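Local coordinates for protein acyl-CoA dehydrogenase (PDB 3NF4) that binds flavin adenine dinucleotide and, as a member of the acyl-CoA dehydrogenase family, probably oxidises acyl-CoA thioesters to their enoyl-CoA products, at residues L81-A89 and L252-Q263. Numbering follows the deposited sequence.
Sequences LQVLEEIAA and LGIAAVATGLAQ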
loop_
_atom_site.group_PDB
_atom_site.type_symbol
_atom_site.label_atom_id
_atom_site.label_comp_id
_atom_site.label_asym_id
_atom_site.label_seq_id
_atom_site.Cartn_x
_atom_site.Cartn_y
_atom_site.Cartn_z
ATOM N N LEU A 81 7.918 28.254 6.185
ATOM C CA LEU A 81 8.012 26.859 5.752
ATOM C C LEU A 81 8.124 26.680 4.239
ATOM O O LEU A 81 8.810 25.740 3.773
ATOM C CB LEU A 81 6.846 26.020 6.300
ATOM C CG LEU A 81 6.832 25.790 7.818
ATOM C CD1 LEU A 81 5.596 25.036 8.275
ATOM C CD2 LEU A 81 8.120 25.081 8.279
ATOM N N GLN A 82 7.467 27.578 3.485
ATOM C CA GLN A 82 7.474 27.531 2.014
ATOM C C GLN A 82 8.809 28.070 1.427
ATOM O O GLN A 82 9.220 27.688 0.317
ATOM C CB GLN A 82 6.216 28.234 1.409
ATOM C CG GLN A 82 4.848 27.602 1.789
ATOM C CD GLN A 82 3.637 28.114 0.970
ATOM O OE1 GLN A 82 3.514 27.857 -0.238
ATOM N NE2 GLN A 82 2.723 28.798 1.642
ATOM N N VAL A 83 9.492 28.946 2.171
ATOM C CA VAL A 83 10.864 29.348 1.814
ATOM C C VAL A 83 11.835 28.169 2.003
ATOM O O VAL A 83 12.708 27.898 1.154
ATOM C CB VAL A 83 11.373 30.535 2.664
ATOM C CG1 VAL A 83 12.889 30.717 2.472
ATOM C CG2 VAL A 83 10.611 31.816 2.335
ATOM N N LEU A 84 11.673 27.484 3.132
ATOM C CA LEU A 84 12.400 26.254 3.427
ATOM C C LEU A 84 12.171 25.199 2.327
ATOM O O LEU A 84 13.104 24.517 1.902
ATOM C CB LEU A 84 11.974 25.733 4.800
ATOM C CG LEU A 84 12.934 24.789 5.539
ATOM C CD1 LEU A 84 14.359 25.413 5.666
ATOM C CD2 LEU A 84 12.379 24.398 6.907
ATOM N N GLU A 85 10.941 25.096 1.834
ATOM C CA GLU A 85 10.636 24.158 0.753
ATOM C C GLU A 85 11.407 24.467 -0.558
ATOM O O GLU A 85 11.890 23.549 -1.241
ATOM C CB GLU A 85 9.113 24.099 0.509
ATOM C CG GLU A 85 8.674 22.886 -0.276
ATOM C CD GLU A 85 7.382 23.056 -1.071
ATOM O OE1 GLU A 85 6.295 23.369 -0.527
ATOM O OE2 GLU A 85 7.444 22.793 -2.272
ATOM N N GLU A 86 11.501 25.757 -0.899
ATOM C CA GLU A 86 12.176 26.213 -2.123
ATOM C C GLU A 86 13.673 25.928 -2.038
ATOM O O GLU A 86 14.257 25.403 -2.984
ATOM C CB GLU A 86 11.923 27.711 -2.385
ATOM C CG GLU A 86 10.482 28.102 -2.816
ATOM C CD GLU A 86 10.090 27.614 -4.219
ATOM O OE1 GLU A 86 10.972 27.149 -4.978
ATOM O OE2 GLU A 86 8.888 27.689 -4.574
ATOM N N ILE A 87 14.294 26.243 -0.901
ATOM C CA ILE A 87 15.676 25.816 -0.645
ATOM C C ILE A 87 15.910 24.292 -0.830
ATOM O O ILE A 87 16.794 23.907 -1.602
ATOM C CB ILE A 87 16.182 26.280 0.740
ATOM C CG1 ILE A 87 16.163 27.806 0.813
ATOM C CG2 ILE A 87 17.601 25.740 1.037
ATOM C CD1 ILE A 87 16.201 28.354 2.251
ATOM N N ALA A 88 15.114 23.455 -0.151
ATOM C CA ALA A 88 15.294 22.006 -0.160
ATOM C C ALA A 88 15.180 21.378 -1.557
ATOM O O ALA A 88 15.699 20.274 -1.783
ATOM C CB ALA A 88 14.274 21.330 0.786
ATOM N N ALA A 89 14.477 22.059 -2.465
ATOM C CA ALA A 89 14.414 21.650 -3.859
ATOM C C ALA A 89 15.734 21.825 -4.625
ATOM O O ALA A 89 15.907 21.203 -5.687
ATOM C CB ALA A 89 13.253 22.363 -4.586
ATOM N N LEU A 252 7.472 20.034 11.761
ATOM C CA LEU A 252 7.053 20.856 10.576
ATOM C C LEU A 252 8.180 21.287 9.643
ATOM O O LEU A 252 8.029 21.218 8.416
ATOM C CB LEU A 252 6.282 22.124 10.977
ATOM C CG LEU A 252 4.940 21.994 11.656
ATOM C CD1 LEU A 252 4.404 23.378 11.949
ATOM C CD2 LEU A 252 3.942 21.190 10.786
ATOM N N GLY A 253 9.284 21.776 10.215
ATOM C CA GLY A 253 10.519 21.973 9.446
ATOM C C GLY A 253 10.801 20.822 8.475
ATOM O O GLY A 253 10.855 21.028 7.262
ATOM N N ILE A 254 10.944 19.604 9.000
ATOM C CA ILE A 254 11.268 18.423 8.196
ATOM C C ILE A 254 10.166 18.011 7.191
ATOM O O ILE A 254 10.488 17.535 6.085
ATOM C CB ILE A 254 11.653 17.223 9.109
ATOM C CG1 ILE A 254 12.951 17.540 9.859
ATOM C CG2 ILE A 254 11.761 15.910 8.316
ATOM C CD1 ILE A 254 14.145 18.009 9.008
ATOM N N ALA A 255 8.894 18.187 7.572
ATOM C CA ALA A 255 7.789 18.019 6.623
ATOM C C ALA A 255 8.000 18.916 5.413
ATOM O O ALA A 255 7.821 18.467 4.297
ATOM C CB ALA A 255 6.451 18.307 7.275
ATOM N N ALA A 256 8.431 20.165 5.635
ATOM C CA ALA A 256 8.669 21.109 4.519
ATOM C C ALA A 256 9.869 20.690 3.673
ATOM O O ALA A 256 9.807 20.795 2.437
ATOM C CB ALA A 256 8.860 22.535 5.022
ATOM N N VAL A 257 10.946 20.225 4.330
ATOM C CA VAL A 257 12.134 19.734 3.627
ATOM C C VAL A 257 11.814 18.519 2.749
ATOM O O VAL A 257 12.283 18.442 1.620
ATOM C CB VAL A 257 13.325 19.424 4.613
ATOM C CG1 VAL A 257 14.476 18.738 3.893
ATOM C CG2 VAL A 257 13.858 20.751 5.246
ATOM N N ALA A 258 11.033 17.563 3.267
ATOM C CA ALA A 258 10.736 16.337 2.510
ATOM C C ALA A 258 9.863 16.655 1.302
ATOM O O ALA A 258 10.034 16.050 0.235
ATOM C CB ALA A 258 10.057 15.264 3.406
ATOM N N THR A 259 8.935 17.601 1.464
ATOM C CA THR A 259 8.046 18.024 0.349
ATOM C C THR A 259 8.873 18.618 -0.818
ATOM O O THR A 259 8.582 18.362 -1.993
ATOM C CB THR A 259 6.932 19.002 0.862
ATOM O OG1 THR A 259 6.154 18.342 1.875
ATOM C CG2 THR A 259 5.979 19.497 -0.272
ATOM N N GLY A 260 9.918 19.380 -0.498
ATOM C CA GLY A 260 10.707 20.071 -1.545
ATOM C C GLY A 260 11.644 19.105 -2.255
ATOM O O GLY A 260 11.899 19.260 -3.440
ATOM N N LEU A 261 12.154 18.105 -1.518
ATOM C CA LEU A 261 12.906 16.991 -2.120
ATOM C C LEU A 261 12.014 16.157 -3.061
ATOM O O LEU A 261 12.440 15.804 -4.184
ATOM C CB LEU A 261 13.496 16.065 -1.028
ATOM C CG LEU A 261 14.302 14.861 -1.530
ATOM C CD1 LEU A 261 15.533 15.251 -2.439
ATOM C CD2 LEU A 261 14.729 13.946 -0.370
ATOM N N ALA A 262 10.794 15.831 -2.612
ATOM C CA ALA A 262 9.832 15.182 -3.521
ATOM C C ALA A 262 9.496 16.049 -4.753
ATOM O O ALA A 262 9.430 15.531 -5.855
ATOM C CB ALA A 262 8.537 14.794 -2.792
ATOM N N GLN A 263 9.274 17.352 -4.568
ATOM C CA GLN A 263 8.980 18.242 -5.707
ATOM C C GLN A 263 10.147 18.277 -6.712
ATOM O O GLN A 263 9.920 18.255 -7.928
ATOM C CB GLN A 263 8.623 19.657 -5.233
ATOM C CG GLN A 263 8.372 20.703 -6.342
ATOM C CD GLN A 263 7.092 20.414 -7.170
ATOM O OE1 GLN A 263 5.993 20.187 -6.634
ATOM N NE2 GLN A 263 7.247 20.433 -8.478
#
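Gly260 lets the two helices come together: its bare CA lies 3.7 Å from Glu85 O, so backbone meets backbone here. One turn on, Ala89 CA approaches Gly260 O at 3.5 Å in a CA-H...O contact, bent to 130° at the hydrogen. Alanines keep the neighbouring part of the seam close. The methyl of Ala88 rests on Val257, with its CB 3.6 Å from Val257 O, and Ala256 CB abuts Leu81 O in return. Toward the start of both segments leucines take over. Leu84, with CG anti to the backbone N (chi1 -158°), sends CD2 over the backbone of Gly253, 3.7 Å from Gly253 O, while its CG meets Val257 CG2. The side chain of Leu81 crosses that of Leu252 at about a right angle, with Leu81 CD1 against Leu252 CB, 4.0 Å apart.

The extended side chain of Glu85 passes obliquely across Thr259. Its CG passes Ala256 O and its carboxylate lies beside the methyl of Thr259, whose OG1 turns back to donate to Ala255 O at 2.9 Å. The buried carboxylate is satisfied from beyond the pair, by Tyr307 and by salt bridges to Arg13 and Arg304, the latter also bonded by Gln263 OE1. With axes 7.4 Å apart and crossing at -40°, this is close alanine- and glycine-lined helix packing, joining the N-terminal and C-terminal helical domains of the acyl-CoA dehydrogenase fold.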